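Side-chain contacts in Lmo0651 protein (Listeria monocytogenes serovar 1/2a, PDB 6EP3), which acts as a GntR-family transcription regulator that controls expression of the Agr system and mediates virulence, probably by binding specific sites on DNA: residues K35-E39 with F40-R44; S45-R48 with K49-T53; E188-E192 with G193-L197. All blocks are in the same frame, centred on the assembly; numbering follows the deposited sequence.

Contact 1 of 3, residues K35-E39 with F40-R44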
loop_
_atom_site.group_PDB
_atom_site.type_symbol
_atom_site.label_atom_id
_atom_site.label_comp_id
_atom_site.label_asym_id
_atom_site.label_seq_id
_atom_site.Cartn_x
_atom_site.Cartn_y
_atom_site.Cartn_z
ATOM N N LYS B 35 -11.857 -20.353 -19.680
ATOM C CA LYS B 35 -11.055 -20.368 -20.899
ATOM C C LYS B 35 -9.566 -20.283 -20.594
ATOM O O LYS B 35 -8.751 -20.876 -21.312
ATOM C CB LYS B 35 -11.475 -19.215 -21.812
ATOM C CG LYS B 35 -10.714 -19.148 -23.128
ATOM C CD LYS B 35 -11.384 -18.199 -24.109
ATOM C CE LYS B 35 -12.826 -18.600 -24.366
ATOM N NZ LYS B 35 -13.491 -17.700 -25.350
ATOM N N LEU B 36 -9.193 -19.564 -19.533
ATOM C CA LEU B 36 -7.783 -19.437 -19.181
ATOM C C LEU B 36 -7.209 -20.762 -18.695
ATOM O O LEU B 36 -6.089 -21.131 -19.066
ATOM C CB LEU B 36 -7.609 -18.353 -18.118
ATOM C CG LEU B 36 -7.740 -16.898 -18.565
ATOM C CD1 LEU B 36 -7.817 -15.986 -17.355
ATOM C CD2 LEU B 36 -6.580 -16.502 -19.464
ATOM N N ALA B 37 -7.956 -21.490 -17.861
ATOM C CA ALA B 37 -7.476 -22.782 -17.381
ATOM C C ALA B 37 -7.332 -23.774 -18.528
ATOM O O ALA B 37 -6.419 -24.608 -18.527
ATOM C CB ALA B 37 -8.414 -23.328 -16.306
ATOM N N ARG B 38 -8.224 -23.697 -19.521
ATOM C CA ARG B 38 -8.111 -24.568 -20.686
ATOM C C ARG B 38 -6.864 -24.244 -21.497
ATOM O O ARG B 38 -6.204 -25.148 -22.021
ATOM C CB ARG B 38 -9.358 -24.447 -21.563
ATOM C CG ARG B 38 -10.604 -25.097 -20.991
ATOM C CD ARG B 38 -11.829 -24.738 -21.820
ATOM N NE ARG B 38 -13.010 -24.522 -20.989
ATOM C CZ ARG B 38 -13.968 -23.644 -21.266
ATOM N NH1 ARG B 38 -13.887 -22.894 -22.358
ATOM N NH2 ARG B 38 -15.007 -23.513 -20.452
ATOM N N GLU B 39 -6.525 -22.958 -21.607
ATOM C CA GLU B 39 -5.389 -22.557 -22.428
ATOM C C GLU B 39 -4.069 -23.024 -21.825
ATOM O O GLU B 39 -3.163 -23.446 -22.551
ATOM C CB GLU B 39 -5.389 -21.039 -22.607
ATOM C CG GLU B 39 -4.214 -20.506 -23.404
ATOM C CD GLU B 39 -4.319 -19.019 -23.668
ATOM O OE1 GLU B 39 -5.372 -18.429 -23.343
ATOM O OE2 GLU B 39 -3.350 -18.441 -24.203
ATOM N N PHE B 40 -3.939 -22.951 -20.500
ATOM C CA PHE B 40 -2.717 -23.365 -19.823
ATOM C C PHE B 40 -2.648 -24.867 -19.580
ATOM O O PHE B 40 -1.610 -25.353 -19.119
ATOM C CB PHE B 40 -2.576 -22.637 -18.483
ATOM C CG PHE B 40 -2.559 -21.140 -18.597
ATOM C CD1 PHE B 40 -2.053 -20.514 -19.725
ATOM C CD2 PHE B 40 -3.048 -20.355 -17.564
ATOM C CE1 PHE B 40 -2.036 -19.132 -19.820
ATOM C CE2 PHE B 40 -3.033 -18.972 -17.654
ATOM C CZ PHE B 40 -2.526 -18.361 -18.784
ATOM N N GLY B 41 -3.715 -25.608 -19.871
ATOM C CA GLY B 41 -3.723 -27.023 -19.559
ATOM C C GLY B 41 -3.700 -27.332 -18.086
ATOM O O GLY B 41 -3.239 -28.402 -17.685
ATOM N N VAL B 42 -4.178 -26.413 -17.264
ATOM C CA VAL B 42 -4.128 -26.548 -15.817
ATOM C C VAL B 42 -5.529 -26.704 -15.251
ATOM O O VAL B 42 -6.540 -26.407 -15.896
ATOM C CB VAL B 42 -3.402 -25.350 -15.169
ATOM C CG1 VAL B 42 -2.113 -25.078 -15.905
ATOM C CG2 VAL B 42 -4.284 -24.109 -15.218
ATOM N N SER B 43 -5.584 -27.210 -14.022
ATOM C CA SER B 43 -6.815 -27.225 -13.254
ATOM C C SER B 43 -7.093 -25.819 -12.732
ATOM O O SER B 43 -6.291 -24.897 -12.900
ATOM C CB SER B 43 -6.723 -28.236 -12.113
ATOM O OG SER B 43 -7.969 -28.375 -11.458
ATOM N N ARG B 44 -8.241 -25.639 -12.087
ATOM C CA ARG B 44 -8.591 -24.305 -11.623
ATOM C C ARG B 44 -7.961 -23.960 -10.280
ATOM O O ARG B 44 -7.921 -22.779 -9.923
ATOM C CB ARG B 44 -10.111 -24.155 -11.549
ATOM C CG ARG B 44 -10.704 -23.503 -12.791
ATOM C CD ARG B 44 -11.810 -22.513 -12.452
ATOM N NE ARG B 44 -11.323 -21.271 -11.856
ATOM C CZ ARG B 44 -11.490 -20.944 -10.579
ATOM N NH1 ARG B 44 -12.115 -21.776 -9.759
ATOM N NH2 ARG B 44 -11.029 -19.787 -10.124
#
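Phe40 lays one face of its ring over the carbonyl oxygen of Leu36, one helical turn earlier; Leu36 O sits 3.4 Å above the ring plane, displaced from the ring centre to the CD2 side, with CD2 of Phe40 its nearest ring atom. The ring reaches this place because CG stands anti to the carbonyl carbon and beside the backbone N (chi1 -58°), which folds it back along the helix. The same oxygen accepts the backbone bond from Phe40 N at 3.2 Å, so a single carbonyl meets both the amide and the ring of one residue. Ala37 CB lies beside the chain that follows the helix: it is 4.3 Å from Val42 CG2 and 4.2 Å from Arg44 CG, where the bent arginine chain passes the methyl group. Gly41, with positive phi (66°), turns the chain as the C-prime residue of a Schellman motif. Val42 N bonds to Ala37 O at 3.1 Å, in the carbonyl plane, and Gly41 N makes a weak bond to Arg38 O. Leu36, Phe40 and Val42 rest on helix 8-21. Chemically, the Schellman bonds satisfy carbonyls of the last helical turn, while the charged ends find partners beyond it: Glu39 OE1 is tied to helix 8-21 through Lys19, and Arg44 NH2 is held back to the start of the preceding helix through Glu33.

Contact 2 of 3, residues S45-R48 with K49-T53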
loop_
_atom_site.group_PDB
_atom_site.type_symbol
_atom_site.label_atom_id
_atom_site.label_comp_id
_atom_site.label_asym_id
_atom_site.label_seq_id
_atom_site.Cartn_x
_atom_site.Cartn_y
_atom_site.Cartn_z
ATOM N N SER B 45 -7.462 -24.949 -9.537
ATOM C CA SER B 45 -6.836 -24.652 -8.249
ATOM C C SER B 45 -5.628 -23.733 -8.375
ATOM O O SER B 45 -5.529 -22.773 -7.589
ATOM C CB SER B 45 -6.469 -25.955 -7.531
ATOM O OG SER B 45 -5.610 -25.696 -6.431
ATOM N N PRO B 46 -4.677 -23.948 -9.307
ATOM C CA PRO B 46 -3.586 -22.973 -9.455
ATOM C C PRO B 46 -4.079 -21.623 -9.949
ATOM O O PRO B 46 -3.797 -20.585 -9.337
ATOM C CB PRO B 46 -2.648 -23.642 -10.470
ATOM C CG PRO B 46 -3.500 -24.630 -11.189
ATOM C CD PRO B 46 -4.465 -25.128 -10.166
ATOM N N LEU B 47 -4.836 -21.642 -11.049
ATOM C CA LEU B 47 -5.323 -20.418 -11.678
ATOM C C LEU B 47 -6.022 -19.513 -10.670
ATOM O O LEU B 47 -5.640 -18.350 -10.487
ATOM C CB LEU B 47 -6.258 -20.777 -12.835
ATOM C CG LEU B 47 -7.048 -19.653 -13.502
ATOM C CD1 LEU B 47 -6.989 -19.825 -14.998
ATOM C CD2 LEU B 47 -8.492 -19.652 -13.022
ATOM N N ARG B 48 -7.051 -20.046 -10.004
ATOM C CA ARG B 48 -7.728 -19.325 -8.932
ATOM C C ARG B 48 -6.720 -18.669 -7.999
ATOM O O ARG B 48 -6.746 -17.448 -7.791
ATOM C CB ARG B 48 -8.638 -20.289 -8.164
ATOM C CG ARG B 48 -8.973 -19.867 -6.744
ATOM C CD ARG B 48 -9.989 -20.810 -6.114
ATOM N NE ARG B 48 -11.345 -20.561 -6.598
ATOM C CZ ARG B 48 -12.287 -21.493 -6.693
ATOM N NH1 ARG B 48 -12.018 -22.743 -6.343
ATOM N NH2 ARG B 48 -13.496 -21.178 -7.144
ATOM N N LYS B 49 -5.787 -19.471 -7.477
ATOM C CA LYS B 49 -4.762 -18.960 -6.575
ATOM C C LYS B 49 -4.060 -17.755 -7.184
ATOM O O LYS B 49 -3.992 -16.680 -6.573
ATOM C CB LYS B 49 -3.759 -20.072 -6.258
ATOM C CG LYS B 49 -4.074 -20.849 -4.988
ATOM C CD LYS B 49 -2.893 -21.690 -4.530
ATOM C CE LYS B 49 -2.892 -23.055 -5.188
ATOM N NZ LYS B 49 -2.157 -24.049 -4.361
ATOM N N ALA B 50 -3.577 -17.912 -8.420
ATOM C CA ALA B 50 -2.938 -16.807 -9.126
ATOM C C ALA B 50 -3.803 -15.556 -9.084
ATOM O O ALA B 50 -3.351 -14.486 -8.653
ATOM C CB ALA B 50 -2.644 -17.215 -10.571
ATOM N N ILE B 51 -5.070 -15.688 -9.488
ATOM C CA ILE B 51 -5.972 -14.539 -9.504
ATOM C C ILE B 51 -6.038 -13.900 -8.124
ATOM O O ILE B 51 -5.904 -12.678 -7.980
ATOM C CB ILE B 51 -7.366 -14.958 -10.005
ATOM C CG1 ILE B 51 -7.367 -15.036 -11.530
ATOM C CG2 ILE B 51 -8.423 -13.964 -9.548
ATOM C CD1 ILE B 51 -8.654 -15.564 -12.108
ATOM N N ALA B 52 -6.200 -14.727 -7.084
ATOM C CA ALA B 52 -6.240 -14.192 -5.728
ATOM C C ALA B 52 -4.999 -13.358 -5.446
ATOM O O ALA B 52 -5.094 -12.216 -4.980
ATOM C CB ALA B 52 -6.372 -15.332 -4.717
ATOM N N THR B 53 -3.824 -13.897 -5.786
ATOM C CA THR B 53 -2.592 -13.149 -5.582
ATOM C C THR B 53 -2.627 -11.829 -6.338
ATOM O O THR B 53 -2.306 -10.774 -5.776
ATOM C CB THR B 53 -1.390 -13.993 -6.004
ATOM O OG1 THR B 53 -1.429 -15.246 -5.309
ATOM C CG2 THR B 53 -0.092 -13.279 -5.662
#
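Leu47 and Ile51 lie side by side and point the same way, one turn apart, with Leu47 CD2 4.2 Å from Ile51 CD1. On another flank Lys49 folds back over the turn before it: its CB is 3.1 Å from Pro46 O, and its CE comes to 3.6 Å from Ser45 O. A bend at chi3 (-87°) brings NZ into a long, weak ion pair with Asp9. The backbone beneath is regular, with Ala50 N to Pro46 O at 2.8 Å and Ile51 N to Leu47 O at 2.9 Å, both nearly straight, whereas Lys49 N to Ser45 O is weak. Lys49 O receives two donors, Thr53 N and, from above the carbonyl plane, Thr53 OG1. Further out, Leu47 packs on Leu36 and Ala37, Ile51 on Leu16, and Ala50 on Tyr13; Arg48 and Ala52 meet Lys49 and Thr55 of the second subunit. Arg48 NH1 forms a salt bridge to a bound sulfate. A helix with one side buried on two others, with Arg48 at a bound anion and Arg44 nearby, fits the recognition helix of a GntR winged helix-turn-helix domain, where the sulfate may mark a phosphate position.

Contact 3 of 3, residues E188-E192 with G193-L197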
loop_
_atom_site.group_PDB
_atom_site.type_symbol
_atom_site.label_atom_id
_atom_site.label_comp_id
_atom_site.label_asym_id
_atom_site.label_seq_id
_atom_site.Cartn_x
_atom_site.Cartn_y
_atom_site.Cartn_z
ATOM N N GLU B 188 26.867 8.660 2.965
ATOM C CA GLU B 188 27.911 9.385 3.679
ATOM C C GLU B 188 27.330 10.501 4.534
ATOM O O GLU B 188 27.754 10.695 5.680
ATOM C CB GLU B 188 28.932 9.946 2.689
ATOM C CG GLU B 188 29.953 8.929 2.215
ATOM C CD GLU B 188 30.962 9.513 1.247
ATOM O OE1 GLU B 188 31.095 10.755 1.191
ATOM O OE2 GLU B 188 31.622 8.727 0.538
ATOM N N LEU B 189 26.360 11.245 4.002
ATOM C CA LEU B 189 25.742 12.298 4.796
ATOM C C LEU B 189 25.019 11.715 5.999
ATOM O O LEU B 189 25.128 12.247 7.110
ATOM C CB LEU B 189 24.792 13.124 3.933
ATOM C CG LEU B 189 25.477 13.935 2.834
ATOM C CD1 LEU B 189 24.448 14.491 1.870
ATOM C CD2 LEU B 189 26.317 15.054 3.429
ATOM N N LEU B 190 24.328 10.585 5.815
ATOM C CA LEU B 190 23.672 9.947 6.949
ATOM C C LEU B 190 24.691 9.506 7.990
ATOM O O LEU B 190 24.493 9.719 9.192
ATOM C CB LEU B 190 22.843 8.754 6.472
ATOM C CG LEU B 190 21.550 9.080 5.724
ATOM C CD1 LEU B 190 20.831 7.805 5.325
ATOM C CD2 LEU B 190 20.649 9.969 6.571
ATOM N N ALA B 191 25.811 8.930 7.542
ATOM C CA ALA B 191 26.825 8.459 8.476
ATOM C C ALA B 191 27.488 9.612 9.218
ATOM O O ALA B 191 27.898 9.447 10.374
ATOM C CB ALA B 191 27.871 7.626 7.737
ATOM N N GLU B 192 27.603 10.775 8.581
ATOM C CA GLU B 192 28.179 11.949 9.222
ATOM C C GLU B 192 27.164 12.744 10.032
ATOM O O GLU B 192 27.556 13.667 10.753
ATOM C CB GLU B 192 28.818 12.865 8.173
ATOM C CG GLU B 192 30.099 12.312 7.574
ATOM C CD GLU B 192 30.479 12.994 6.275
ATOM O OE1 GLU B 192 31.181 12.362 5.456
ATOM O OE2 GLU B 192 30.073 14.158 6.074
ATOM N N GLY B 193 25.878 12.427 9.911
ATOM C CA GLY B 193 24.856 13.100 10.683
ATOM C C GLY B 193 24.276 14.342 10.049
ATOM O O GLY B 193 23.502 15.047 10.706
ATOM N N LYS B 194 24.619 14.633 8.794
ATOM C CA LYS B 194 24.068 15.787 8.085
ATOM C C LYS B 194 22.722 15.375 7.494
ATOM O O LYS B 194 22.587 15.038 6.313
ATOM C CB LYS B 194 25.040 16.278 7.021
ATOM C CG LYS B 194 26.356 16.768 7.593
ATOM C CD LYS B 194 27.439 16.847 6.532
ATOM C CE LYS B 194 28.801 17.061 7.168
ATOM N NZ LYS B 194 29.901 17.061 6.162
ATOM N N ILE B 195 21.700 15.425 8.347
ATOM C CA ILE B 195 20.407 14.858 7.985
ATOM C C ILE B 195 19.714 15.713 6.935
ATOM O O ILE B 195 19.163 15.192 5.960
ATOM C CB ILE B 195 19.533 14.689 9.235
ATOM C CG1 ILE B 195 20.289 13.887 10.294
ATOM C CG2 ILE B 195 18.237 14.002 8.861
ATOM C CD1 ILE B 195 20.715 12.522 9.820
ATOM N N GLU B 196 19.711 17.031 7.124
ATOM C CA GLU B 196 19.058 17.901 6.153
ATOM C C GLU B 196 19.747 17.818 4.798
ATOM O O GLU B 196 19.087 17.824 3.750
ATOM C CB GLU B 196 19.041 19.338 6.672
ATOM C CG GLU B 196 18.410 19.474 8.047
ATOM C CD GLU B 196 17.054 18.794 8.141
ATOM O OE1 GLU B 196 16.988 17.666 8.678
ATOM O OE2 GLU B 196 16.055 19.389 7.681
ATOM N N LEU B 197 21.078 17.718 4.800
ATOM C CA LEU B 197 21.807 17.561 3.547
ATOM C C LEU B 197 21.460 16.240 2.877
ATOM O O LEU B 197 21.271 16.185 1.656
ATOM C CB LEU B 197 23.311 17.659 3.805
ATOM C CG LEU B 197 23.950 19.020 3.516
ATOM C CD1 LEU B 197 25.430 19.004 3.858
ATOM C CD2 LEU B 197 23.743 19.408 2.063
#
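The backbone leaves helix 173-192 at Gly193 with positive phi (89°) and two hydrogen bonds returning to Leu189 and Leu190, a Schellman motif that passes directly into the N-cap residue of the next helix, Lys194. Lys194 N reaches Leu189 O at 3.0 Å, tilted from the carbonyl plane, and Gly193 N reaches Leu190 O at 3.1 Å from well above it, at a C=O...N angle of only 108°. At such angles a CB on Gly193 would press against the carbonyl oxygen of Glu192, which accounts for glycine here. Lys194 itself is the centre of an inverse gamma turn, and this tight bend joins two consecutive helices of the all-helical FCD domain. Among the side chains, Leu189 spans the corner, touching both Lys194 and Leu197. CG stands anti to the carbonyl carbon (chi1 -66°), which places the isobutyl end between these two residues; CD2 meets Lys194 CD at 3.8 Å, the chains crossing at about a right angle, while CD1 lies 3.9 Å from Leu197 CB and also reaches the Leu197 backbone. The aliphatic part of the lysine thus passes across the leucine before its charged end goes on to Glu192. On another side of the bend, Leu190 CD2 meets Ile195 CD1 at 4.1 Å, again with the two chains roughly perpendicular; both also touch Ile95 of helix 77-101, and Leu190 packs on Leu107 and Leu110 of helix 107-123, so this pair carries the corner into the helical bundle. The polar pair lies on the outer surface. Glu192 and Lys194 are both extended beyond CG, and they converge on a salt bridge in which Lys194 NZ meets Glu192 OE2 at 2.9 Å, nearly along the C-O axis of that oxygen.

Along the chain the three come in series. Contacts 1 and 2 are neighbours within the GntR-type DNA-binding region, their centres 11 Å apart: residues 35-44 end helix 33-40 and turn into helix 44-56, on which residues 45-53 lie. They touch directly, Leu47 CD1 coming within 3.5 Å of Leu36 CB, and both pack on helix 8-21. Contact 3 belongs to the FCD domain, on the opposite side of the chain's centre, about 54 Å from contact 1 and 46 Å from contact 2 between centres. The contacts thus belong to separate parts: a probable DNA-binding domain, where contact 2 also meets the second subunit, and a distant helical domain.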